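Local coordinates for protein-glutamine gamma-glutamyltransferase 2 (Pagrus major, PDB 1G0D) that probably catalyses the calcium-dependent cross-linking of peptide-bound glutamine to lysines and other primary amines, through an active-site cysteine, at residues Asp168-Ile173 with Asn422-Ser427; Val282-Cys285 with Arg291-Thr294; His300-Asn305 with Val394-Ile399; Leu316-Ser321 with Ser517-Glu522; Val490-Lys495 with Leu506-Met511. All blocks are in the same frame, centred on the assembly; numbering follows the deposited sequence.

Contact 1: Asp168-Ile173 with Asn422-Ser427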
# COMPACT_ATOMS: atom_id res chain seq x y z
N ASP A 168 14.86 -1.30 -13.09
CA ASP A 168 16.27 -1.65 -13.20
C ASP A 168 17.05 -1.01 -12.07
O ASP A 168 18.24 -1.24 -11.92
CB ASP A 168 16.85 -1.17 -14.55
CG ASP A 168 16.49 0.28 -14.86
OD1 ASP A 168 15.56 0.84 -14.24
OD2 ASP A 168 17.15 0.88 -15.75
N TYR A 169 16.37 -0.23 -11.25
CA TYR A 169 17.03 0.47 -10.16
C TYR A 169 15.97 0.66 -9.07
O TYR A 169 15.44 1.76 -8.86
CB TYR A 169 17.58 1.79 -10.74
CG TYR A 169 18.44 2.67 -9.85
CD1 TYR A 169 18.72 2.34 -8.52
CD2 TYR A 169 18.90 3.90 -10.33
CE1 TYR A 169 19.44 3.23 -7.67
CE2 TYR A 169 19.61 4.80 -9.50
CZ TYR A 169 19.87 4.46 -8.17
OH TYR A 169 20.53 5.37 -7.36
N ILE A 170 15.68 -0.44 -8.37
CA ILE A 170 14.68 -0.51 -7.30
C ILE A 170 15.15 0.01 -5.95
O ILE A 170 16.21 -0.35 -5.48
CB ILE A 170 14.22 -1.96 -7.08
CG1 ILE A 170 13.63 -2.52 -8.37
CG2 ILE A 170 13.22 -2.04 -5.94
CD1 ILE A 170 13.17 -3.90 -8.23
N ARG A 171 14.34 0.86 -5.33
CA ARG A 171 14.68 1.39 -4.02
C ARG A 171 13.57 0.97 -3.03
O ARG A 171 12.44 0.67 -3.42
CB ARG A 171 14.81 2.92 -4.09
CG ARG A 171 14.17 3.73 -2.90
CD ARG A 171 13.95 5.24 -3.23
NE ARG A 171 14.34 6.15 -2.14
CZ ARG A 171 13.75 7.33 -1.86
NH1 ARG A 171 12.70 7.76 -2.60
NH2 ARG A 171 14.20 8.07 -0.85
N SER A 172 13.90 0.93 -1.75
CA SER A 172 12.93 0.54 -0.75
C SER A 172 12.65 1.64 0.22
O SER A 172 13.57 2.37 0.64
CB SER A 172 13.44 -0.61 0.11
OG SER A 172 14.28 -1.47 -0.62
N ILE A 173 11.39 1.80 0.58
CA ILE A 173 11.10 2.75 1.61
C ILE A 173 10.32 2.02 2.67
O ILE A 173 9.35 1.30 2.38
CB ILE A 173 10.31 3.97 1.14
CG1 ILE A 173 8.91 3.56 0.78
CG2 ILE A 173 11.03 4.64 -0.01
CD1 ILE A 173 7.91 4.36 1.52
N ASN A 422 8.92 -5.96 -12.45
CA ASN A 422 9.41 -6.78 -11.36
C ASN A 422 8.48 -6.68 -10.21
O ASN A 422 8.83 -6.20 -9.15
CB ASN A 422 10.83 -6.33 -10.96
CG ASN A 422 11.90 -6.74 -11.99
OD1 ASN A 422 11.89 -7.85 -12.51
ND2 ASN A 422 12.83 -5.83 -12.29
N ILE A 423 7.25 -7.11 -10.44
CA ILE A 423 6.24 -7.06 -9.40
C ILE A 423 6.94 -7.49 -8.11
O ILE A 423 7.51 -8.56 -8.02
CB ILE A 423 5.10 -8.00 -9.79
CG1 ILE A 423 5.10 -8.14 -11.32
CG2 ILE A 423 3.79 -7.46 -9.28
CD1 ILE A 423 3.82 -7.71 -11.99
N SER A 424 6.89 -6.63 -7.10
CA SER A 424 7.59 -6.87 -5.85
C SER A 424 6.71 -6.71 -4.64
O SER A 424 5.77 -5.93 -4.64
CB SER A 424 8.73 -5.87 -5.73
OG SER A 424 9.73 -6.11 -6.70
N THR A 425 7.05 -7.46 -3.59
CA THR A 425 6.37 -7.37 -2.31
C THR A 425 7.45 -7.73 -1.29
O THR A 425 8.45 -8.35 -1.64
CB THR A 425 5.17 -8.31 -2.21
OG1 THR A 425 4.38 -7.93 -1.08
CG2 THR A 425 5.60 -9.76 -1.99
N LYS A 426 7.27 -7.32 -0.04
CA LYS A 426 8.26 -7.64 0.99
C LYS A 426 8.29 -9.14 1.33
O LYS A 426 7.26 -9.82 1.34
CB LYS A 426 8.02 -6.83 2.28
CG LYS A 426 9.00 -7.14 3.43
CD LYS A 426 8.71 -6.33 4.68
CE LYS A 426 9.33 -6.95 5.93
NZ LYS A 426 8.98 -8.39 6.04
N SER A 427 9.48 -9.61 1.64
CA SER A 427 9.70 -10.97 2.00
C SER A 427 9.23 -11.27 3.43
O SER A 427 9.36 -10.45 4.33
CB SER A 427 11.17 -11.27 1.92
OG SER A 427 11.38 -12.54 2.47

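Contact 2: Val282-Cys285 with Arg291-Thr294. With SO4 (sulfate ion), chain B.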
# COMPACT_ATOMS: atom_id res chain seq x y z
N VAL A 282 -5.24 -0.57 7.38
CA VAL A 282 -6.61 -0.80 7.79
C VAL A 282 -7.08 -2.24 7.61
O VAL A 282 -7.75 -2.78 8.47
CB VAL A 282 -7.58 0.20 7.02
CG1 VAL A 282 -9.05 -0.13 7.36
CG2 VAL A 282 -7.24 1.67 7.40
N LEU A 283 -6.76 -2.87 6.49
CA LEU A 283 -7.20 -4.23 6.28
C LEU A 283 -6.42 -5.16 7.26
O LEU A 283 -7.00 -6.03 7.93
CB LEU A 283 -7.01 -4.59 4.79
CG LEU A 283 -7.88 -3.71 3.85
CD1 LEU A 283 -7.32 -3.77 2.46
CD2 LEU A 283 -9.33 -4.17 3.85
N ARG A 284 -5.12 -4.95 7.39
CA ARG A 284 -4.36 -5.74 8.35
C ARG A 284 -5.05 -5.55 9.71
O ARG A 284 -5.38 -6.52 10.36
CB ARG A 284 -2.91 -5.27 8.39
CG ARG A 284 -2.07 -6.07 7.45
CD ARG A 284 -0.59 -5.84 7.64
NE ARG A 284 0.13 -6.31 6.45
CZ ARG A 284 1.46 -6.35 6.35
NH1 ARG A 284 2.20 -5.95 7.37
NH2 ARG A 284 2.05 -6.80 5.24
N CYS A 285 -5.31 -4.32 10.12
CA CYS A 285 -6.00 -4.07 11.40
C CYS A 285 -7.33 -4.82 11.53
O CYS A 285 -7.59 -5.40 12.56
CB CYS A 285 -6.28 -2.59 11.61
SG CYS A 285 -6.74 -2.14 13.32
N ARG A 291 -0.74 -7.37 1.71
CA ARG A 291 0.63 -6.95 1.46
C ARG A 291 0.71 -5.99 0.28
O ARG A 291 0.10 -6.22 -0.77
CB ARG A 291 1.53 -8.12 1.15
CG ARG A 291 0.95 -9.09 0.16
CD ARG A 291 1.95 -10.16 -0.16
NE ARG A 291 1.46 -11.02 -1.22
CZ ARG A 291 2.02 -12.16 -1.58
NH1 ARG A 291 3.12 -12.59 -0.96
NH2 ARG A 291 1.50 -12.85 -2.58
N PRO A 292 1.42 -4.87 0.44
CA PRO A 292 1.53 -3.92 -0.66
C PRO A 292 2.37 -4.46 -1.79
O PRO A 292 3.53 -4.84 -1.55
CB PRO A 292 2.19 -2.70 -0.03
CG PRO A 292 1.96 -2.89 1.42
CD PRO A 292 2.08 -4.35 1.65
N ILE A 293 1.82 -4.52 -3.00
CA ILE A 293 2.63 -4.97 -4.12
C ILE A 293 2.93 -3.81 -5.08
O ILE A 293 2.08 -2.93 -5.28
CB ILE A 293 2.03 -6.19 -4.89
CG1 ILE A 293 1.20 -5.70 -5.98
CG2 ILE A 293 1.29 -7.18 -4.01
CD1 ILE A 293 1.82 -6.25 -7.18
N THR A 294 4.15 -3.78 -5.64
CA THR A 294 4.58 -2.72 -6.57
C THR A 294 4.84 -3.25 -7.98
O THR A 294 5.49 -4.27 -8.15
CB THR A 294 5.87 -2.03 -6.09
OG1 THR A 294 5.65 -1.44 -4.81
CG2 THR A 294 6.24 -0.92 -6.98
S SO4 B . 2.55 -16.43 -1.80
O1 SO4 B . 1.70 -16.32 -2.89
O2 SO4 B . 1.76 -16.41 -0.63
O3 SO4 B . 3.03 -17.73 -1.94
O4 SO4 B . 3.63 -15.49 -1.91

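Contact 3: His300-Asn305 with Val394-Ile399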
# COMPACT_ATOMS: atom_id res chain seq x y z
N HIS A 300 -0.92 1.76 -16.16
CA HIS A 300 -2.08 2.35 -15.50
C HIS A 300 -2.88 3.29 -16.40
O HIS A 300 -4.12 3.29 -16.40
CB HIS A 300 -1.65 3.14 -14.28
CG HIS A 300 -2.80 3.57 -13.44
ND1 HIS A 300 -3.64 2.67 -12.82
CD2 HIS A 300 -3.27 4.80 -13.12
CE1 HIS A 300 -4.57 3.32 -12.16
NE2 HIS A 300 -4.37 4.62 -12.32
N ASP A 301 -2.12 4.11 -17.11
CA ASP A 301 -2.54 5.15 -18.06
C ASP A 301 -3.49 4.74 -19.18
O ASP A 301 -4.33 5.51 -19.63
CB ASP A 301 -1.29 5.67 -18.74
CG ASP A 301 -0.40 4.51 -19.26
OD1 ASP A 301 0.36 3.95 -18.45
OD2 ASP A 301 -0.46 4.15 -20.47
N VAL A 302 -3.27 3.52 -19.65
CA VAL A 302 -3.97 2.86 -20.75
C VAL A 302 -5.51 2.74 -20.60
O VAL A 302 -6.26 2.55 -21.57
CB VAL A 302 -3.22 1.50 -20.94
CG1 VAL A 302 -4.14 0.33 -20.87
CG2 VAL A 302 -2.42 1.55 -22.20
N ASP A 303 -6.00 2.87 -19.37
CA ASP A 303 -7.42 2.78 -19.15
C ASP A 303 -8.03 1.49 -19.71
O ASP A 303 -8.98 1.49 -20.51
CB ASP A 303 -8.11 3.98 -19.77
CG ASP A 303 -9.47 4.22 -19.18
OD1 ASP A 303 -9.56 4.33 -17.93
OD2 ASP A 303 -10.45 4.29 -19.97
N GLY A 304 -7.46 0.37 -19.29
CA GLY A 304 -7.99 -0.90 -19.70
C GLY A 304 -7.77 -1.39 -21.10
O GLY A 304 -8.16 -2.51 -21.37
N ASN A 305 -7.17 -0.61 -21.99
CA ASN A 305 -6.94 -1.08 -23.35
C ASN A 305 -5.67 -1.87 -23.54
O ASN A 305 -4.59 -1.39 -23.26
CB ASN A 305 -6.94 0.09 -24.29
CG ASN A 305 -8.30 0.58 -24.53
OD1 ASN A 305 -9.02 0.02 -25.35
ND2 ASN A 305 -8.71 1.60 -23.79
N VAL A 394 -0.69 -4.80 -16.05
CA VAL A 394 0.43 -5.70 -16.07
C VAL A 394 0.70 -6.33 -17.47
O VAL A 394 1.76 -6.90 -17.70
CB VAL A 394 0.08 -6.73 -14.92
CG1 VAL A 394 -0.25 -8.06 -15.46
CG2 VAL A 394 1.13 -6.76 -13.90
N ASN A 395 -0.23 -6.16 -18.42
CA ASN A 395 -0.10 -6.74 -19.76
C ASN A 395 -0.28 -5.87 -21.01
O ASN A 395 0.04 -6.32 -22.11
CB ASN A 395 -1.10 -7.88 -19.89
CG ASN A 395 -0.69 -9.09 -19.11
OD1 ASN A 395 0.45 -9.52 -19.20
ND2 ASN A 395 -1.61 -9.65 -18.34
N ALA A 396 -0.80 -4.65 -20.87
CA ALA A 396 -1.05 -3.77 -22.02
C ALA A 396 0.08 -3.66 -23.04
O ALA A 396 1.24 -3.54 -22.64
CB ALA A 396 -1.44 -2.35 -21.53
N ASP A 397 -0.25 -3.67 -24.34
CA ASP A 397 0.78 -3.55 -25.40
C ASP A 397 0.80 -2.18 -26.05
O ASP A 397 -0.11 -1.86 -26.79
CB ASP A 397 0.56 -4.56 -26.53
CG ASP A 397 1.80 -4.72 -27.43
OD1 ASP A 397 2.93 -4.71 -26.92
OD2 ASP A 397 1.65 -4.85 -28.66
N THR A 398 1.84 -1.39 -25.75
CA THR A 398 2.02 -0.06 -26.34
C THR A 398 3.11 -0.14 -27.42
O THR A 398 4.26 -0.51 -27.15
CB THR A 398 2.44 1.03 -25.27
OG1 THR A 398 1.30 1.81 -24.88
CG2 THR A 398 3.42 2.02 -25.84
N ILE A 399 2.74 0.20 -28.65
CA ILE A 399 3.68 0.21 -29.74
C ILE A 399 3.89 1.66 -30.18
O ILE A 399 2.93 2.32 -30.55
CB ILE A 399 3.14 -0.59 -30.89
CG1 ILE A 399 3.06 -2.06 -30.48
CG2 ILE A 399 4.00 -0.38 -32.14
CD1 ILE A 399 2.31 -2.94 -31.47
O HOH W 1 0.78 4.11 -23.21

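Contact 4: Leu316-Ser321 with Ser517-Glu522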
# COMPACT_ATOMS: atom_id res chain seq x y z
N LEU A 316 10.85 12.84 -31.99
CA LEU A 316 10.69 11.98 -30.85
C LEU A 316 9.72 12.55 -29.84
O LEU A 316 9.94 12.45 -28.64
CB LEU A 316 12.02 11.79 -30.14
CG LEU A 316 12.87 10.60 -30.54
CD1 LEU A 316 12.83 9.56 -29.42
CD2 LEU A 316 12.35 10.05 -31.89
N GLU A 317 8.64 13.16 -30.30
CA GLU A 317 7.73 13.72 -29.33
C GLU A 317 6.29 13.34 -29.57
O GLU A 317 5.89 13.11 -30.70
CB GLU A 317 7.86 15.23 -29.34
CG GLU A 317 9.02 15.72 -30.12
CD GLU A 317 9.21 17.19 -29.92
OE1 GLU A 317 8.65 17.97 -30.73
OE2 GLU A 317 9.89 17.55 -28.92
N SER A 318 5.50 13.29 -28.52
CA SER A 318 4.10 12.95 -28.71
C SER A 318 3.59 13.97 -29.73
O SER A 318 3.97 15.13 -29.68
CB SER A 318 3.29 13.04 -27.40
OG SER A 318 3.49 14.25 -26.68
N LEU A 319 2.75 13.51 -30.65
CA LEU A 319 2.19 14.40 -31.65
C LEU A 319 1.52 15.70 -31.10
O LEU A 319 1.57 16.74 -31.74
CB LEU A 319 1.19 13.62 -32.48
CG LEU A 319 1.77 12.61 -33.45
CD1 LEU A 319 0.63 11.90 -34.15
CD2 LEU A 319 2.65 13.30 -34.43
N ASP A 320 0.89 15.64 -29.92
CA ASP A 320 0.25 16.81 -29.34
C ASP A 320 1.07 17.37 -28.20
O ASP A 320 1.12 16.80 -27.10
CB ASP A 320 -1.12 16.44 -28.82
CG ASP A 320 -1.85 17.63 -28.21
OD1 ASP A 320 -2.98 17.45 -27.72
OD2 ASP A 320 -1.28 18.74 -28.23
N SER A 321 1.71 18.50 -28.46
CA SER A 321 2.57 19.20 -27.50
C SER A 321 1.91 19.45 -26.16
O SER A 321 2.57 19.62 -25.15
CB SER A 321 3.00 20.56 -28.09
OG SER A 321 1.90 21.45 -28.32
N SER A 517 4.93 9.37 -14.99
CA SER A 517 5.17 9.76 -16.37
C SER A 517 4.67 11.14 -16.84
O SER A 517 4.25 11.30 -17.98
CB SER A 517 4.61 8.66 -17.26
OG SER A 517 5.51 7.57 -17.27
N LEU A 518 4.72 12.14 -15.97
CA LEU A 518 4.30 13.47 -16.36
C LEU A 518 5.55 14.18 -16.80
O LEU A 518 6.40 14.52 -15.99
CB LEU A 518 3.71 14.20 -15.17
CG LEU A 518 2.30 14.78 -15.16
CD1 LEU A 518 1.39 13.98 -16.02
CD2 LEU A 518 1.79 14.78 -13.77
N ARG A 519 5.67 14.40 -18.10
CA ARG A 519 6.80 15.09 -18.71
C ARG A 519 6.93 16.50 -18.12
O ARG A 519 5.93 17.21 -17.97
CB ARG A 519 6.58 15.16 -20.21
CG ARG A 519 7.83 15.43 -21.00
CD ARG A 519 7.51 15.79 -22.46
NE ARG A 519 6.68 17.00 -22.59
CZ ARG A 519 5.51 17.05 -23.24
NH1 ARG A 519 5.01 15.96 -23.84
NH2 ARG A 519 4.83 18.20 -23.29
N ARG A 520 8.15 16.89 -17.77
CA ARG A 520 8.38 18.19 -17.17
C ARG A 520 9.33 19.08 -17.94
O ARG A 520 8.92 19.79 -18.87
CB ARG A 520 8.88 18.02 -15.74
CG ARG A 520 7.70 17.93 -14.77
CD ARG A 520 8.10 17.53 -13.39
NE ARG A 520 8.76 18.59 -12.67
CZ ARG A 520 8.11 19.51 -11.99
NH1 ARG A 520 8.77 20.47 -11.34
NH2 ARG A 520 6.78 19.49 -11.95
N GLY A 521 10.61 19.07 -17.59
CA GLY A 521 11.55 19.90 -18.31
C GLY A 521 12.60 19.23 -19.22
O GLY A 521 13.50 18.54 -18.73
N GLU A 522 12.49 19.46 -20.53
CA GLU A 522 13.42 18.90 -21.51
C GLU A 522 14.80 19.55 -21.31
O GLU A 522 15.15 20.50 -22.02
CB GLU A 522 12.90 19.16 -22.93
CG GLU A 522 13.94 19.10 -24.05
CD GLU A 522 14.31 17.68 -24.46
OE1 GLU A 522 13.42 16.90 -24.89
OE2 GLU A 522 15.52 17.36 -24.35
O HOH W 2 4.37 12.92 -24.15

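Contact 5: Val490-Lys495 with Leu506-Met511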
# COMPACT_ATOMS: atom_id res chain seq x y z
N VAL A 490 25.98 10.12 -18.87
CA VAL A 490 25.13 8.97 -19.15
C VAL A 490 25.62 8.47 -20.50
O VAL A 490 25.62 9.22 -21.46
CB VAL A 490 23.63 9.37 -19.34
CG1 VAL A 490 22.85 8.18 -19.82
CG2 VAL A 490 23.04 9.89 -18.04
N ILE A 491 26.03 7.21 -20.60
CA ILE A 491 26.46 6.73 -21.90
C ILE A 491 25.32 6.07 -22.66
O ILE A 491 24.48 5.38 -22.08
CB ILE A 491 27.59 5.73 -21.80
CG1 ILE A 491 28.75 6.38 -21.10
CG2 ILE A 491 28.03 5.29 -23.17
CD1 ILE A 491 28.73 6.03 -19.68
N VAL A 492 25.30 6.32 -23.97
CA VAL A 492 24.32 5.74 -24.87
C VAL A 492 25.22 4.92 -25.79
O VAL A 492 25.99 5.48 -26.56
CB VAL A 492 23.58 6.84 -25.70
CG1 VAL A 492 22.65 6.20 -26.72
CG2 VAL A 492 22.76 7.71 -24.77
N GLU A 493 25.15 3.59 -25.70
CA GLU A 493 25.99 2.76 -26.52
C GLU A 493 25.24 2.00 -27.58
O GLU A 493 24.24 1.36 -27.30
CB GLU A 493 26.76 1.79 -25.63
CG GLU A 493 27.39 0.65 -26.39
CD GLU A 493 28.22 -0.26 -25.50
OE1 GLU A 493 29.45 -0.07 -25.44
OE2 GLU A 493 27.62 -1.18 -24.87
N VAL A 494 25.73 2.10 -28.80
CA VAL A 494 25.16 1.42 -29.96
C VAL A 494 26.09 0.24 -30.26
O VAL A 494 27.26 0.45 -30.53
CB VAL A 494 25.16 2.35 -31.20
CG1 VAL A 494 24.51 1.63 -32.35
CG2 VAL A 494 24.46 3.68 -30.88
N LYS A 495 25.60 -0.98 -30.19
CA LYS A 495 26.46 -2.13 -30.45
C LYS A 495 26.10 -2.72 -31.77
O LYS A 495 25.00 -3.21 -31.95
CB LYS A 495 26.30 -3.25 -29.39
CG LYS A 495 27.25 -3.19 -28.15
CD LYS A 495 26.55 -3.58 -26.82
CE LYS A 495 25.09 -3.02 -26.70
NZ LYS A 495 24.90 -1.65 -26.09
N LEU A 506 21.74 8.95 -34.67
CA LEU A 506 21.50 8.75 -33.26
C LEU A 506 20.96 9.98 -32.54
O LEU A 506 21.69 10.92 -32.24
CB LEU A 506 22.82 8.32 -32.64
CG LEU A 506 23.01 7.62 -31.29
CD1 LEU A 506 23.76 8.55 -30.35
CD2 LEU A 506 21.69 7.20 -30.72
N THR A 507 19.67 9.97 -32.23
CA THR A 507 19.06 11.07 -31.50
C THR A 507 18.96 10.76 -30.00
O THR A 507 18.48 9.69 -29.62
CB THR A 507 17.64 11.33 -32.00
OG1 THR A 507 17.65 11.45 -33.43
CG2 THR A 507 17.07 12.58 -31.34
N MET A 508 19.38 11.68 -29.15
CA MET A 508 19.30 11.49 -27.70
C MET A 508 18.68 12.68 -27.01
O MET A 508 18.97 13.82 -27.35
CB MET A 508 20.69 11.29 -27.12
CG MET A 508 21.61 10.54 -28.00
SD MET A 508 23.23 10.83 -27.31
CE MET A 508 24.19 11.28 -28.78
N LEU A 509 17.79 12.44 -26.05
CA LEU A 509 17.16 13.53 -25.30
C LEU A 509 17.18 13.19 -23.84
O LEU A 509 17.17 12.03 -23.46
CB LEU A 509 15.69 13.73 -25.64
CG LEU A 509 14.94 13.56 -26.95
CD1 LEU A 509 15.01 12.13 -27.49
CD2 LEU A 509 13.48 13.97 -26.64
N ALA A 510 17.16 14.20 -23.01
CA ALA A 510 17.14 13.98 -21.59
C ALA A 510 16.15 15.02 -21.07
O ALA A 510 16.38 16.23 -21.21
CB ALA A 510 18.51 14.20 -21.03
N MET A 511 15.04 14.55 -20.50
CA MET A 511 14.01 15.45 -19.98
C MET A 511 13.65 15.02 -18.58
O MET A 511 13.72 13.84 -18.29
CB MET A 511 12.76 15.33 -20.83
CG MET A 511 11.92 14.15 -20.43
SD MET A 511 11.00 13.42 -21.80
CE MET A 511 12.36 13.33 -23.00

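Contact 1: Asp168-Ile173 with Asn422-Ser427
I170 turns its CG1 beside its own backbone N and anti to the carbonyl carbon (chi1 -59°), and a fully extended chi2 carries CD1 out to N422 and S424. This methyl makes both close approaches: CD1 lies 4.3 Å from N422 CB and 4.4 Å from S424 OG, so a single aliphatic tip meets the beginning of the 424-426 strand. No hydrogen bond joins the two segments directly. S424 uses a similar first torsion (-67°) to fold its hydroxyl back along its own segment, where OG donates to N422 O over 2.6 Å, with the donor tilted about 21° from the carbonyl plane. The same OG is also hydrogen-bonded to R433, on the strand that pairs antiparallel with 424-426. F296, R433 and Y163 also pack on I170, which brings strands 290-298, 433-435 and 159-164 around it. The contact thus joins the two-stranded hairpin 159-164/169-176 to the hairpin 424-426/433-435, which carries E434, a calcium ligand by similarity. Chemically, this is light apolar contact beside a hydroxyl already gripped by N422 O and R433, so van der Waals fit, with little polar specificity, relates I170 to S424.

Contact 2: Val282-Cys285 with Arg291-Thr294
The guanidinium of R284 presents an edge to R291, whose CA lies near its plane at 4.0 Å from NH2; P292 CD approaches the same group obliquely, 4.3 Å from NH2. The polar end of R284 is held outside this pair, NH2 donating to T290 O and NH1 to N157 O. R291 directs its CB away from the helix segment, and an extended chain that starts with CG between the backbone N and the carbonyl carbon (chi1 46°) carries the guanidinium to a sulfate, probably from the crystallisation liquor. The anion sits at its edge, with O4 in the plane: NH1 donates to O4 at 3.1 Å and 157°, and NH2 adds weak bonds to O4 and O1. NH2 also forms a salt bridge with E336, and W351 makes a cation-pi contact while its NE1 bonds the sulfate. A leucine in place of R291 would probably leave E336 without its ionic mate and the sulfate without its arginine donors. Helix 272-286, which starts at the catalytic C272, leads into strand 290-298 of the papain-like core; helix 184-193 packs at V282 and C285, while strand 290-298 lies between strand 329-339 and S424, which bonds the backbone of T294.

Contact 3: His300-Asn305 with Val394-Ile399
Two successive beta turns, type I from H300 to D303 and type I' from V302 to N305, fold the loop between strands 290-298 and 307-312 of the catalytic core against A396, where helix 387-395 gives way to strand 397-403. The apolar part is V302 on A396: both branches of the valine straddle the alanine methyl, CG1 at 3.9 Å and CG2 at 4.1 Å from A396 CB. V308 and A392 also touch V302, extending the patch along the next strand and the helix. Polar links across the contact go through one water, which donates to D301 OD2 at 3.0 Å and is hydrogen-bonded to T398 OG1 at 2.9 Å. Within the loop, V302 O takes two weak bonds, from the backbone N of N305 and from its side-chain ND2, the latter fairly straight at 166°; together they tie the second turn. Backbone hydrogen bonds from D397 and I399 to the neighbouring strand continue the sheet beyond A396. N395 and D397, which bracket the alanine, are calcium ligands by similarity, while the ring of H300 meets that of the catalytic H332. At the outer end of the patch, N305 O rests 3.7 Å from A396 CB.

Contact 4: Leu316-Ser321 with Ser517-Glu522
R519 lays the edge of its guanidinium over the bend formed by S318 to S321, with S318 OG and S321 O both near the plane of the group. NH2 donates to S321 O at 3.3 Å; the bond is somewhat bent, 144° at the hydrogen, and the donor stands tilted 31° from the carbonyl plane. NH1 passes S318 OG at 3.6 Å without a direct bond, and a water spans the gap, hydrogen-bonded to S318 OG at 3.0 Å and weakly accepting from NH1. The same NH1 donates to Q323 O, a little further along the loop. The chain leaves CA with CG opposite the backbone N (chi1 -161°), and a bend at chi3 brings the guanidinium round to these acceptors. This is an interdomain contact: 316-321 belongs to the loop between strands 307-312 and 329-339 of the catalytic core, whereas 517-522 lies in the connection between the antiparallel strands 502-513 and 525-532 of the first C-terminal beta-barrel. The same connection carries Y515, which is important for catalysis. A methionine in place of R519 would probably leave S321 O and Q323 O without their arginine N-H donors and the water without its tie to this side. Nearby, E317 forms a salt bridge with R525, at the start of strand 525-532.

Contact 5: Val490-Lys495 with Leu506-Met511
Strands 490-495 and 506-511 run nearly antiparallel, at 156°, but their axes come no closer than 9.9 Å, so they face each other through side chains and share no hydrogen bond. V492, V494, L506 and M508 all direct their CB atoms into the space between. V492 sets CG1 anti to its backbone N (chi1 175°), which spreads its two methyls over two partners: CG1 touches L506 CD2 at 4.2 Å and CG2 touches M508 SD at 4.1 Å. The valine and the methionine side chains cross obliquely, the latter bent at chi3. V494 CG2 completes the set against L506 CG, at 4.2 Å. On the far side of its strand, E493 OE2 takes a salt bridge from K495 NZ at 3.0 Å, met on the anti side of the carboxylate, and another from K478. L475, A563 and L565 close round the valines and L506. Strand 490-495 is the middle member of the sheet 473-479/488-496/536-544, while 506-511 belongs to the large mixed sheet. Such face-to-face packing of apolar rows from two sheets is typical of the Ig-like beta-barrels that follow the transglutaminase core; strand 473-479 includes S476 to H479, part of the GTP site assigned by similarity.

In the fold
Contacts 1 and 2, with centres 15 Å apart, share the catalytic core: S424 O of contact 1 probably accepts a hydrogen bond from T294 N of contact 2 at 2.9 Å. I423 CD1 also packs on V394 CG2 of contact 3 at 3.4 Å. Contacts 2 and 3 lie near the Cys-His-Asp active site, the side chain of P292 about 10 Å from that of C272 and that of V302 about 11 Å from that of H332. Contact 4 bridges core and barrel, its centre 18 Å from that of contact 3 and 17 Å from that of contact 5. R519 CG of contact 4 lies 3.8 Å from M511 SD, on the strand that carries contact 5.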